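Local atomic coordinates of methyltransferase domain-containing protein (Serratia marcescens, PDB entry 7CLU), a protein that is an O-methyltransferase of the prodigiosin biosynthetic pathway, probably transferring the methyl group of S-adenosyl-L-methionine to an oxygen of its substrate. Residues Lys151-Phe156 with Gly329-Ile334; Leu173-Gly178 with Asp238-Gly243; Trp244-Tyr249 with Ala273-Leu278; Thr256-Ile261 with Asp312-Ala317. All blocks are in the same frame, centred on the assembly; numbering follows the deposited sequence.

Contact 1 (Lys151-Phe156 with Gly329-Ile334); sequences KFAAPF and GPRTLI
Phe156 and Arg331 form an off-centre cation-pi stack that joins the start of helix 154-163 to the loop entering strand 332-337 of the Rossmann-like methyltransferase fold. The guanidinium lies flat on the phenyl ring, the two planes only 7° apart, and Arg331 CZ stands 4.1 Å from the ring centroid. Over the middle of the face sits not the charge but the methylene before it: Arg331 CD makes a CH-pi contact 3.6 Å from the centroid of Phe156. The extended chain from CG to NE then carries the charged end toward one side of the ring, where NH1 of Arg331 comes to 3.5 Å from CE2 of Phe156. Stacking sets the plane of the guanidinium, while a hydrogen bond from NH1 to Ser274 OG limits its turning within that plane. Arg331 belongs to the S-adenosyl-L-homocysteine site of this protein, although this chain carries no ligand, so the stack is consistent with holding a residue of the cofactor pocket in place. Beside it, Pro330 CD packs 4.1 Å from Phe156 CB. Ala153 flanks the guanidinium obliquely, its CB 4.0 Å from Arg331 NH2. At the ring's edge, near its plane, Leu333 CD2 meets Phe156 CE1 at 4.1 Å.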
loop_
_atom_site.group_PDB
_atom_site.type_symbol
_atom_site.label_atom_id
_atom_site.label_comp_id
_atom_site.label_asym_id
_atom_site.label_seq_id
_atom_site.Cartn_x
_atom_site.Cartn_y
_atom_site.Cartn_z
ATOM N N LYS A 151 12.533 -17.472 -6.768
ATOM C CA LYS A 151 13.473 -16.387 -7.011
ATOM C C LYS A 151 13.881 -15.707 -5.712
ATOM O O LYS A 151 15.074 -15.499 -5.457
ATOM C CB LYS A 151 12.853 -15.363 -7.964
ATOM C CG LYS A 151 12.830 -15.793 -9.417
ATOM C CD LYS A 151 11.595 -15.268 -10.142
ATOM C CE LYS A 151 11.202 -13.861 -9.691
ATOM N NZ LYS A 151 10.433 -13.135 -10.746
ATOM N N PHE A 152 12.903 -15.341 -4.883
ATOM C CA PHE A 152 13.203 -14.644 -3.640
ATOM C C PHE A 152 13.945 -15.509 -2.645
ATOM O O PHE A 152 14.590 -14.972 -1.744
ATOM C CB PHE A 152 11.920 -14.154 -2.969
ATOM C CG PHE A 152 11.402 -12.898 -3.541
ATOM C CD1 PHE A 152 10.602 -12.927 -4.663
ATOM C CD2 PHE A 152 11.741 -11.676 -2.985
ATOM C CE1 PHE A 152 10.133 -11.762 -5.213
ATOM C CE2 PHE A 152 11.275 -10.502 -3.533
ATOM C CZ PHE A 152 10.452 -10.547 -4.639
ATOM N N ALA A 153 13.826 -16.829 -2.756
ATOM C CA ALA A 153 14.354 -17.718 -1.736
ATOM C C ALA A 153 15.851 -17.938 -1.873
ATOM O O ALA A 153 16.426 -18.678 -1.067
ATOM C CB ALA A 153 13.613 -19.061 -1.778
ATOM N N ALA A 154 16.489 -17.321 -2.872
ATOM C CA ALA A 154 17.917 -17.529 -3.101
ATOM C C ALA A 154 18.767 -17.274 -1.861
ATOM O O ALA A 154 19.615 -18.119 -1.553
ATOM C CB ALA A 154 18.382 -16.673 -4.291
ATOM N N PRO A 155 18.598 -16.183 -1.106
ATOM C CA PRO A 155 19.423 -16.030 0.106
ATOM C C PRO A 155 19.143 -17.076 1.170
ATOM O O PRO A 155 20.075 -17.462 1.882
ATOM C CB PRO A 155 19.082 -14.620 0.596
ATOM C CG PRO A 155 18.663 -13.895 -0.660
ATOM C CD PRO A 155 17.894 -14.930 -1.441
ATOM N N PHE A 156 17.900 -17.542 1.315
ATOM C CA PHE A 156 17.645 -18.642 2.244
ATOM C C PHE A 156 18.367 -19.901 1.793
ATOM O O PHE A 156 19.019 -20.584 2.595
ATOM C CB PHE A 156 16.139 -18.913 2.369
ATOM C CG PHE A 156 15.815 -20.316 2.820
ATOM C CD1 PHE A 156 16.164 -20.744 4.092
ATOM C CD2 PHE A 156 15.185 -21.207 1.972
ATOM C CE1 PHE A 156 15.893 -22.048 4.520
ATOM C CE2 PHE A 156 14.900 -22.502 2.393
ATOM C CZ PHE A 156 15.263 -22.924 3.670
ATOM N N GLY A 329 20.199 -15.510 5.720
ATOM C CA GLY A 329 18.978 -15.425 4.955
ATOM C C GLY A 329 17.800 -15.044 5.821
ATOM O O GLY A 329 17.927 -14.844 7.029
ATOM N N PRO A 330 16.623 -14.914 5.211
ATOM C CA PRO A 330 15.459 -14.434 5.963
ATOM C C PRO A 330 14.737 -15.514 6.760
ATOM O O PRO A 330 13.851 -15.171 7.557
ATOM C CB PRO A 330 14.551 -13.862 4.865
ATOM C CG PRO A 330 14.869 -14.676 3.653
ATOM C CD PRO A 330 16.338 -15.073 3.773
ATOM N N ARG A 331 15.064 -16.792 6.578
ATOM C CA ARG A 331 14.358 -17.835 7.315
ATOM C C ARG A 331 15.141 -18.254 8.557
ATOM O O ARG A 331 16.340 -18.005 8.688
ATOM C CB ARG A 331 14.086 -19.062 6.431
ATOM C CG ARG A 331 13.172 -18.771 5.258
ATOM C CD ARG A 331 12.641 -20.018 4.597
ATOM N NE ARG A 331 12.154 -19.720 3.257
ATOM C CZ ARG A 331 11.635 -20.613 2.428
ATOM N NH1 ARG A 331 11.529 -21.886 2.797
ATOM N NH2 ARG A 331 11.248 -20.230 1.218
ATOM N N THR A 332 14.420 -18.886 9.477
ATOM C CA THR A 332 14.947 -19.482 10.690
ATOM C C THR A 332 14.594 -20.967 10.672
ATOM O O THR A 332 13.493 -21.343 10.267
ATOM C CB THR A 332 14.340 -18.787 11.917
ATOM O OG1 THR A 332 14.681 -17.397 11.877
ATOM C CG2 THR A 332 14.848 -19.386 13.193
ATOM N N LEU A 333 15.524 -21.813 11.093
ATOM C CA LEU A 333 15.301 -23.255 11.066
ATOM C C LEU A 333 14.746 -23.709 12.410
ATOM O O LEU A 333 15.299 -23.378 13.468
ATOM C CB LEU A 333 16.600 -24.012 10.741
ATOM C CG LEU A 333 17.322 -23.734 9.422
ATOM C CD1 LEU A 333 18.449 -24.735 9.219
ATOM C CD2 LEU A 333 16.384 -23.707 8.197
ATOM N N ILE A 334 13.640 -24.442 12.375
ATOM C CA ILE A 334 13.124 -25.122 13.551
ATOM C C ILE A 334 13.390 -26.607 13.340
ATOM O O ILE A 334 13.007 -27.169 12.310
ATOM C CB ILE A 334 11.637 -24.812 13.790
ATOM C CG1 ILE A 334 11.453 -23.293 13.910
ATOM C CG2 ILE A 334 11.187 -25.431 15.066
ATOM C CD1 ILE A 334 10.485 -22.702 12.905
#

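Contact 2 (Leu173-Gly178 with Asp238-Gly243)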
loop_
_atom_site.group_PDB
_atom_site.type_symbol
_atom_site.label_atom_id
_atom_site.label_comp_id
_atom_site.label_asym_id
_atom_site.label_seq_id
_atom_site.Cartn_x
_atom_site.Cartn_y
_atom_site.Cartn_z
ATOM N N LEU A 173 15.023 -35.200 1.988
ATOM C CA LEU A 173 13.770 -35.066 1.262
ATOM C C LEU A 173 13.125 -33.731 1.595
ATOM O O LEU A 173 13.024 -33.354 2.766
ATOM C CB LEU A 173 12.817 -36.218 1.588
ATOM C CG LEU A 173 11.510 -36.188 0.781
ATOM C CD1 LEU A 173 11.104 -37.587 0.343
ATOM C CD2 LEU A 173 10.424 -35.589 1.632
ATOM N N ASP A 174 12.680 -33.027 0.563
ATOM C CA ASP A 174 12.070 -31.709 0.686
ATOM C C ASP A 174 10.574 -31.852 0.430
ATOM O O ASP A 174 10.159 -32.278 -0.658
ATOM C CB ASP A 174 12.696 -30.734 -0.313
ATOM C CG ASP A 174 12.429 -29.267 0.024
ATOM O OD1 ASP A 174 12.149 -28.931 1.196
ATOM O OD2 ASP A 174 12.514 -28.435 -0.908
ATOM N N ILE A 175 9.765 -31.477 1.407
ATOM C CA ILE A 175 8.325 -31.658 1.288
ATOM C C ILE A 175 7.713 -30.429 0.631
ATOM O O ILE A 175 7.780 -29.319 1.174
ATOM C CB ILE A 175 7.669 -31.929 2.646
ATOM C CG1 ILE A 175 8.182 -33.252 3.224
ATOM C CG2 ILE A 175 6.174 -31.952 2.453
ATOM C CD1 ILE A 175 7.385 -33.778 4.401
ATOM N N GLY A 176 7.101 -30.637 -0.532
ATOM C CA GLY A 176 6.311 -29.588 -1.143
ATOM C C GLY A 176 7.140 -28.490 -1.762
ATOM O O GLY A 176 6.682 -27.344 -1.826
ATOM N N SER A 177 8.373 -28.811 -2.174
ATOM C CA SER A 177 9.198 -27.944 -3.012
ATOM C C SER A 177 8.365 -27.351 -4.140
ATOM O O SER A 177 7.618 -28.060 -4.820
ATOM C CB SER A 177 10.359 -28.747 -3.622
ATOM O OG SER A 177 11.560 -28.716 -2.867
ATOM N N GLY A 178 8.503 -26.054 -4.350
ATOM C CA GLY A 178 7.930 -25.521 -5.562
ATOM C C GLY A 178 8.614 -26.125 -6.772
ATOM O O GLY A 178 8.008 -26.876 -7.548
ATOM N N ASP A 238 16.711 -39.567 6.307
ATOM C CA ASP A 238 17.112 -39.174 7.655
ATOM C C ASP A 238 17.116 -37.660 7.869
ATOM O O ASP A 238 17.281 -37.222 9.013
ATOM C CB ASP A 238 18.491 -39.771 7.989
ATOM C CG ASP A 238 19.557 -39.403 6.966
ATOM O OD1 ASP A 238 19.431 -39.795 5.796
ATOM O OD2 ASP A 238 20.523 -38.716 7.335
ATOM N N LEU A 239 16.903 -36.861 6.818
ATOM C CA LEU A 239 16.660 -35.425 6.946
ATOM C C LEU A 239 15.445 -35.051 6.103
ATOM O O LEU A 239 15.406 -35.342 4.900
ATOM C CB LEU A 239 17.882 -34.585 6.518
ATOM C CG LEU A 239 17.712 -33.053 6.636
ATOM C CD1 LEU A 239 17.391 -32.606 8.069
ATOM C CD2 LEU A 239 18.946 -32.318 6.131
ATOM N N ILE A 240 14.452 -34.419 6.739
ATOM C CA ILE A 240 13.226 -33.986 6.076
ATOM C C ILE A 240 13.050 -32.497 6.314
ATOM O O ILE A 240 13.220 -32.014 7.442
ATOM C CB ILE A 240 11.984 -34.752 6.594
ATOM C CG1 ILE A 240 12.189 -36.263 6.466
ATOM C CG2 ILE A 240 10.741 -34.332 5.825
ATOM C CD1 ILE A 240 12.009 -36.763 5.078
ATOM N N HIS A 241 12.666 -31.772 5.264
ATOM C CA HIS A 241 12.538 -30.326 5.337
ATOM C C HIS A 241 11.189 -29.903 4.788
ATOM O O HIS A 241 10.724 -30.435 3.774
ATOM C CB HIS A 241 13.649 -29.585 4.540
ATOM C CG HIS A 241 13.423 -28.105 4.456
ATOM N ND1 HIS A 241 13.105 -27.461 3.279
ATOM C CD2 HIS A 241 13.425 -27.151 5.419
ATOM C CE1 HIS A 241 12.955 -26.169 3.512
ATOM N NE2 HIS A 241 13.133 -25.955 4.804
ATOM N N LEU A 242 10.577 -28.938 5.462
ATOM C CA LEU A 242 9.299 -28.363 5.055
ATOM C C LEU A 242 9.533 -26.865 4.943
ATOM O O LEU A 242 9.769 -26.192 5.954
ATOM C CB LEU A 242 8.197 -28.702 6.056
ATOM C CG LEU A 242 6.786 -28.155 5.766
ATOM C CD1 LEU A 242 6.235 -28.793 4.504
ATOM C CD2 LEU A 242 5.860 -28.414 6.932
ATOM N N GLY A 243 9.494 -26.351 3.717
ATOM C CA GLY A 243 9.878 -24.972 3.481
ATOM C C GLY A 243 8.756 -23.953 3.575
ATOM O O GLY A 243 7.951 -23.846 2.654
HETATM O O HOH W 1 9.526 -27.535 1.396
#
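His241 gives its ring N-H to Asp174: ND1 lies 2.7 Å from OD1, the shortest direct polar link between these neighbouring parallel strands. Both side chains leave the same face of the sheet and run side by side, each with CG anti to its backbone N (chi1 -163° for Asp174, 172° for His241), which brings OD1 of Asp174 to the edge of the imidazole, near the ring plane. The bond is somewhat oblique. It reaches OD1 on the syn side but 34° out of the carboxylate plane. A water also donates to Asp174 OD1 at 3.0 Å, while it bonds to Ile175 O and accepts from Gly243 N. The buried carboxylate oxygen is thus gripped twice, and the water joins the strands where their direct pairing ends.

Beneath this pair runs the parallel ladder. Leu173 N bonds to Leu239 O at 2.9 Å, His241 N returns the link to Leu173 O at 3.0 Å, and Ile175 N reaches His241 O at 2.8 Å in a nearly straight bond. On the other face the side chains that meet are apolar: Ile240 spreads its two branches, CD1 3.6 Å from Leu173 CB and CG2 3.7 Å from Ile175 CD1, and Leu242 CD1 packs on Ile175 CG2.

Farther out, Ser274 OG hydrogen-bonds NE2, the second ring nitrogen of His241, so the imidazole is held through both nitrogens. Strands 171-175 and 239-243 are central in the seven-stranded sheet, between strands 194-199 and 270-275; helix 181-189 packs on the Asp174 and His241 face, and Phe160 meets the imidazole edge-to-face.

Contact 3 (Trp244-Tyr249 with Ala273-Leu278); sequences WMLHDY and ASETPL
Glu275 reaches the loop of Leu246 and His247 by folding its chain: CG stands anti to the carbonyl carbon (chi1 -59°), and a bend at chi2 (-82°) turns the carboxylate to the backbone amides there. The two oxygens then divide the work. OE2 accepts from Leu246 N at 2.9 Å, and OE1 accepts from His247 N at 3.3 Å; both are met on their syn sides, about 30° out of the carboxylate plane. A side chain from the end of one strand thereby satisfies successive amides in the 3-10 turn that follows the neighbouring strand 239-243. Water 3 adds a bridge, accepting from Met245 N at 2.9 Å and donating to OE2 of Glu275.

Trp244, at positive phi, turns the chain out of its strand, and its N makes a weak bond to Ser274 O. Its indole edge points at Glu275 OE1, with the ring and carboxylate planes steeply inclined. Thr276 lies obliquely alongside, CG2 3.8 Å from Trp244 NE1. Leu246 crosses Glu275 at about a right angle, and its CD1 packs on Ala273 CB at 3.7 Å.

The backbone so held carries His247, the predicted proton acceptor, whose ND1 hydrogen-bonds Glu304 OE2. Glu275 would thus act as a second-shell residue, holding the main chain from which this imidazole projects. The loop lies between strand 239-243 and helix 251-264, at the ends of the central strands; helix 286-298 covers Trp244 and His247, helix 307-316 brings Tyr310 against Leu246, and strand 332-337 pairs with 270-275 along its other edge.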
loop_
_atom_site.group_PDB
_atom_site.type_symbol
_atom_site.label_atom_id
_atom_site.label_comp_id
_atom_site.label_asym_id
_atom_site.label_seq_id
_atom_site.Cartn_x
_atom_site.Cartn_y
_atom_site.Cartn_z
ATOM N N TRP A 244 8.682 -23.232 4.699
ATOM C CA TRP A 244 7.836 -22.042 4.846
ATOM C C TRP A 244 6.360 -22.334 4.577
ATOM O O TRP A 244 5.671 -21.568 3.900
ATOM C CB TRP A 244 8.351 -20.911 3.947
ATOM C CG TRP A 244 8.091 -19.551 4.492
ATOM C CD1 TRP A 244 7.694 -19.232 5.761
ATOM C CD2 TRP A 244 8.174 -18.321 3.775
ATOM N NE1 TRP A 244 7.549 -17.873 5.880
ATOM C CE2 TRP A 244 7.838 -17.290 4.674
ATOM C CE3 TRP A 244 8.516 -17.989 2.459
ATOM C CZ2 TRP A 244 7.814 -15.946 4.292
ATOM C CZ3 TRP A 244 8.509 -16.645 2.085
ATOM C CH2 TRP A 244 8.164 -15.645 3.001
ATOM N N MET A 245 5.861 -23.440 5.139
ATOM C CA MET A 245 4.476 -23.861 4.947
ATOM C C MET A 245 3.622 -23.767 6.202
ATOM O O MET A 245 2.404 -23.615 6.096
ATOM C CB MET A 245 4.423 -25.307 4.420
ATOM C CG MET A 245 2.985 -25.852 4.178
ATOM S SD MET A 245 2.877 -27.550 3.551
ATOM C CE MET A 245 3.891 -27.377 2.086
ATOM N N LEU A 246 4.222 -23.857 7.388
ATOM C CA LEU A 246 3.424 -23.953 8.601
ATOM C C LEU A 246 2.549 -22.721 8.774
ATOM O O LEU A 246 1.364 -22.833 9.117
ATOM C CB LEU A 246 4.333 -24.140 9.814
ATOM C CG LEU A 246 5.174 -25.428 9.821
ATOM C CD1 LEU A 246 6.142 -25.473 11.001
ATOM C CD2 LEU A 246 4.268 -26.660 9.831
ATOM N N HIS A 247 3.110 -21.537 8.525
ATOM C CA HIS A 247 2.362 -20.304 8.737
ATOM C C HIS A 247 1.192 -20.139 7.779
ATOM O O HIS A 247 0.437 -19.176 7.927
ATOM C CB HIS A 247 3.298 -19.101 8.629
ATOM C CG HIS A 247 3.766 -18.818 7.238
ATOM N ND1 HIS A 247 3.956 -17.539 6.760
ATOM C CD2 HIS A 247 4.101 -19.653 6.226
ATOM C CE1 HIS A 247 4.374 -17.598 5.508
ATOM N NE2 HIS A 247 4.466 -18.870 5.159
ATOM N N ASP A 248 1.027 -21.026 6.804
ATOM C CA ASP A 248 -0.147 -20.981 5.946
ATOM C C ASP A 248 -1.385 -21.545 6.630
ATOM O O ASP A 248 -2.491 -21.350 6.117
ATOM C CB ASP A 248 0.118 -21.760 4.647
ATOM C CG ASP A 248 1.282 -21.194 3.856
ATOM O OD1 ASP A 248 1.559 -19.988 3.982
ATOM O OD2 ASP A 248 1.921 -21.957 3.109
ATOM N N TYR A 249 -1.224 -22.213 7.775
ATOM C CA TYR A 249 -2.293 -22.964 8.417
ATOM C C TYR A 249 -2.466 -22.544 9.870
ATOM O O TYR A 249 -1.549 -22.027 10.515
ATOM C CB TYR A 249 -2.017 -24.473 8.348
ATOM C CG TYR A 249 -1.885 -24.945 6.926
ATOM C CD1 TYR A 249 -3.013 -25.141 6.131
ATOM C CD2 TYR A 249 -0.634 -25.137 6.352
ATOM C CE1 TYR A 249 -2.894 -25.544 4.814
ATOM C CE2 TYR A 249 -0.506 -25.536 5.040
ATOM C CZ TYR A 249 -1.638 -25.734 4.275
ATOM O OH TYR A 249 -1.511 -26.131 2.966
ATOM N N ALA A 273 11.787 -27.423 9.737
ATOM C CA ALA A 273 10.889 -26.486 9.073
ATOM C C ALA A 273 11.595 -25.142 8.989
ATOM O O ALA A 273 12.090 -24.656 10.006
ATOM C CB ALA A 273 9.583 -26.328 9.844
ATOM N N SER A 274 11.636 -24.541 7.802
ATOM C CA SER A 274 12.144 -23.181 7.668
ATOM C C SER A 274 10.953 -22.225 7.713
ATOM O O SER A 274 9.981 -22.415 6.983
ATOM C CB SER A 274 12.956 -22.986 6.381
ATOM O OG SER A 274 12.332 -23.495 5.217
ATOM N N GLU A 275 11.008 -21.249 8.620
ATOM C CA GLU A 275 9.935 -20.272 8.771
ATOM C C GLU A 275 10.562 -18.908 9.010
ATOM O O GLU A 275 11.788 -18.779 9.143
ATOM C CB GLU A 275 8.969 -20.618 9.925
ATOM C CG GLU A 275 8.270 -21.967 9.811
ATOM C CD GLU A 275 7.065 -21.912 8.900
ATOM O OE1 GLU A 275 6.309 -20.914 8.973
ATOM O OE2 GLU A 275 6.880 -22.867 8.109
ATOM N N THR A 276 9.702 -17.883 9.046
ATOM C CA THR A 276 10.087 -16.507 9.374
ATOM C C THR A 276 9.335 -16.125 10.645
ATOM O O THR A 276 8.281 -15.483 10.580
ATOM C CB THR A 276 9.756 -15.520 8.249
ATOM O OG1 THR A 276 8.339 -15.552 7.971
ATOM C CG2 THR A 276 10.549 -15.848 6.989
ATOM N N PRO A 277 9.846 -16.487 11.816
ATOM C CA PRO A 277 9.089 -16.244 13.051
ATOM C C PRO A 277 9.033 -14.774 13.422
ATOM O O PRO A 277 9.912 -13.977 13.079
ATOM C CB PRO A 277 9.863 -17.037 14.110
ATOM C CG PRO A 277 10.718 -18.019 13.314
ATOM C CD PRO A 277 11.035 -17.328 12.038
ATOM N N LEU A 278 7.984 -14.430 14.160
ATOM C CA LEU A 278 8.014 -13.214 14.955
ATOM C C LEU A 278 9.130 -13.306 15.989
ATOM O O LEU A 278 9.512 -14.395 16.426
ATOM C CB LEU A 278 6.675 -13.007 15.653
ATOM C CG LEU A 278 5.475 -12.986 14.702
ATOM C CD1 LEU A 278 4.174 -13.120 15.456
ATOM C CD2 LEU A 278 5.524 -11.704 13.920
HETATM O O HOH W 2 6.812 -18.303 8.727
HETATM O O HOH W 3 7.546 -24.964 6.987
#

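Contact 4 (Thr256-Ile261 with Asp312-Ala317)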
loop_
_atom_site.group_PDB
_atom_site.type_symbol
_atom_site.label_atom_id
_atom_site.label_comp_id
_atom_site.label_asym_id
_atom_site.label_seq_id
_atom_site.Cartn_x
_atom_site.Cartn_y
_atom_site.Cartn_z
ATOM N N THR A 256 -1.290 -31.089 13.106
ATOM C CA THR A 256 -1.614 -32.279 12.322
ATOM C C THR A 256 -0.517 -32.581 11.307
ATOM O O THR A 256 -0.063 -33.727 11.181
ATOM C CB THR A 256 -2.957 -32.093 11.615
ATOM O OG1 THR A 256 -4.007 -32.012 12.587
ATOM C CG2 THR A 256 -3.209 -33.239 10.670
ATOM N N ILE A 257 -0.083 -31.554 10.568
ATOM C CA ILE A 257 1.017 -31.706 9.617
ATOM C C ILE A 257 2.256 -32.255 10.316
ATOM O O ILE A 257 2.906 -33.188 9.828
ATOM C CB ILE A 257 1.319 -30.355 8.944
ATOM C CG1 ILE A 257 0.204 -29.967 7.968
ATOM C CG2 ILE A 257 2.651 -30.412 8.263
ATOM C CD1 ILE A 257 0.078 -28.472 7.747
ATOM N N LEU A 258 2.609 -31.669 11.464
ATOM C CA LEU A 258 3.840 -32.041 12.146
ATOM C C LEU A 258 3.747 -33.452 12.713
ATOM O O LEU A 258 4.720 -34.218 12.663
ATOM C CB LEU A 258 4.145 -31.048 13.261
ATOM C CG LEU A 258 4.604 -29.619 12.919
ATOM C CD1 LEU A 258 4.572 -28.789 14.185
ATOM C CD2 LEU A 258 6.011 -29.630 12.315
ATOM N N ARG A 259 2.587 -33.804 13.268
ATOM C CA ARG A 259 2.370 -35.173 13.717
ATOM C C ARG A 259 2.391 -36.136 12.537
ATOM O O ARG A 259 2.918 -37.248 12.641
ATOM C CB ARG A 259 1.045 -35.264 14.482
ATOM C CG ARG A 259 1.095 -34.667 15.886
ATOM C CD ARG A 259 -0.018 -35.223 16.785
ATOM N NE ARG A 259 -1.325 -34.712 16.396
ATOM C CZ ARG A 259 -1.983 -33.767 17.062
ATOM N NH1 ARG A 259 -1.446 -33.246 18.159
ATOM N NH2 ARG A 259 -3.178 -33.350 16.638
ATOM N N ASN A 260 1.842 -35.716 11.393
ATOM C CA ASN A 260 1.848 -36.582 10.215
ATOM C C ASN A 260 3.268 -36.866 9.749
ATOM O O ASN A 260 3.601 -38.010 9.409
ATOM C CB ASN A 260 1.033 -35.949 9.081
ATOM C CG ASN A 260 -0.467 -36.136 9.256
ATOM O OD1 ASN A 260 -0.908 -36.905 10.110
ATOM N ND2 ASN A 260 -1.254 -35.432 8.447
ATOM N N ILE A 261 4.118 -35.834 9.711
ATOM C CA ILE A 261 5.516 -36.034 9.335
ATOM C C ILE A 261 6.248 -36.859 10.385
ATOM O O ILE A 261 7.025 -37.757 10.049
ATOM C CB ILE A 261 6.209 -34.682 9.110
ATOM C CG1 ILE A 261 5.595 -33.980 7.890
ATOM C CG2 ILE A 261 7.708 -34.902 8.951
ATOM C CD1 ILE A 261 6.114 -32.573 7.656
ATOM N N ASP A 312 7.127 -25.192 20.783
ATOM C CA ASP A 312 6.048 -25.854 21.508
ATOM C C ASP A 312 5.291 -26.818 20.607
ATOM O O ASP A 312 4.938 -27.927 21.030
ATOM C CB ASP A 312 5.085 -24.817 22.092
ATOM C CG ASP A 312 5.721 -23.957 23.177
ATOM O OD1 ASP A 312 6.760 -24.360 23.742
ATOM O OD2 ASP A 312 5.176 -22.866 23.465
ATOM N N ARG A 313 5.037 -26.416 19.357
ATOM C CA ARG A 313 4.301 -27.282 18.443
ATOM C C ARG A 313 5.134 -28.485 18.023
ATOM O O ARG A 313 4.594 -29.587 17.864
ATOM C CB ARG A 313 3.830 -26.487 17.219
ATOM C CG ARG A 313 2.689 -25.566 17.553
ATOM C CD ARG A 313 2.193 -24.699 16.394
ATOM N NE ARG A 313 1.555 -23.516 16.968
ATOM C CZ ARG A 313 1.672 -22.296 16.475
ATOM N NH1 ARG A 313 2.389 -22.098 15.372
ATOM N NH2 ARG A 313 1.074 -21.281 17.080
ATOM N N PHE A 314 6.445 -28.300 17.828
ATOM C CA PHE A 314 7.314 -29.442 17.563
ATOM C C PHE A 314 7.214 -30.473 18.688
ATOM O O PHE A 314 7.002 -31.667 18.439
ATOM C CB PHE A 314 8.766 -28.982 17.383
ATOM C CG PHE A 314 9.159 -28.730 15.948
ATOM C CD1 PHE A 314 8.385 -27.906 15.130
ATOM C CD2 PHE A 314 10.302 -29.312 15.415
ATOM C CE1 PHE A 314 8.756 -27.662 13.803
ATOM C CE2 PHE A 314 10.687 -29.081 14.096
ATOM C CZ PHE A 314 9.919 -28.251 13.282
ATOM N N ARG A 315 7.342 -30.020 19.940
ATOM C CA ARG A 315 7.307 -30.944 21.071
ATOM C C ARG A 315 5.952 -31.632 21.170
ATOM O O ARG A 315 5.880 -32.861 21.300
ATOM C CB ARG A 315 7.643 -30.204 22.367
ATOM C CG ARG A 315 8.948 -29.437 22.277
ATOM C CD ARG A 315 9.334 -28.755 23.576
ATOM N NE ARG A 315 10.784 -28.653 23.658
ATOM C CZ ARG A 315 11.465 -27.522 23.814
ATOM N NH1 ARG A 315 10.832 -26.357 23.932
ATOM N NH2 ARG A 315 12.794 -27.565 23.856
ATOM N N LEU A 316 4.864 -30.853 21.082
ATOM C CA LEU A 316 3.519 -31.424 21.130
ATOM C C LEU A 316 3.310 -32.475 20.049
ATOM O O LEU A 316 2.521 -33.411 20.234
ATOM C CB LEU A 316 2.468 -30.318 20.984
ATOM C CG LEU A 316 1.886 -29.695 22.249
ATOM C CD1 LEU A 316 0.697 -28.804 21.892
ATOM C CD2 LEU A 316 1.473 -30.774 23.246
ATOM N N ALA A 317 3.999 -32.337 18.915
ATOM C CA ALA A 317 3.902 -33.300 17.830
ATOM C C ALA A 317 4.803 -34.507 18.030
ATOM O O ALA A 317 4.765 -35.421 17.200
ATOM C CB ALA A 317 4.225 -32.625 16.490
#
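Leu258 and Ala317 meet at the tightest point of this helix-helix contact, CB to CB at 3.6 Å. The small methyl of Ala317, just past the end of helix 307-316, lets the chains come close enough that its CA lies only 4.8 Å from that of Arg259. Leu258 then does most of the remaining work with its two branches. Its CG is anti to the carbonyl carbon (chi1 -71°), and from there CD1 reaches back along the other helix to Arg313 CB at 3.9 Å, while CD2 comes to 3.7 Å from Phe314 CE1. Leucine and phenylalanine cross at about a right angle, the methyl approaching the ring obliquely.

Arg259 contributes its aliphatic part rather than its charge. CG rests 3.7 Å from Ala317 CA, and a bend at chi3 (-71°) carries the guanidinium along the exposed margin. Arg313 behaves differently: its CB stays at the contact, but an extended chain takes its guanidinium away to Ser305 OG. The contact is therefore apolar, with both guanidinium groups directed elsewhere. The axes of the two short helical segments approach to 9.3 Å and are inclined at 47°.

Phe271 of strand 270-275 underlies the pair, touching Leu258 and meeting the ring of Phe314. Two helices side by side on one face of a central sheet, leaning on its strands, are characteristic of the alpha/beta/alpha sandwich of Rossmann-like methyltransferases.

Contacts 2 and 3 are buried; contacts 1 and 4 are only partly so and have exposed residues at their margins. The first three share the central sheet: strand 239-243 in contact 2 neighbours strand 270-275 in contact 3, which neighbours strand 332-337 in contact 1. Ser274 joins them, its OG hydrogen-bonding both His241 NE2 and Arg331 NH1. Chemistry follows place. Contact 2 is strand pairing with a polar pair, contact 3 a carboxylate gripping a loop, contact 1 a cation-pi stack at the cofactor pocket. Contact 4 is helix packing without polar links across it, yet Phe314 touches both Ala273 and Ile334, and Ile261 touches Ile175.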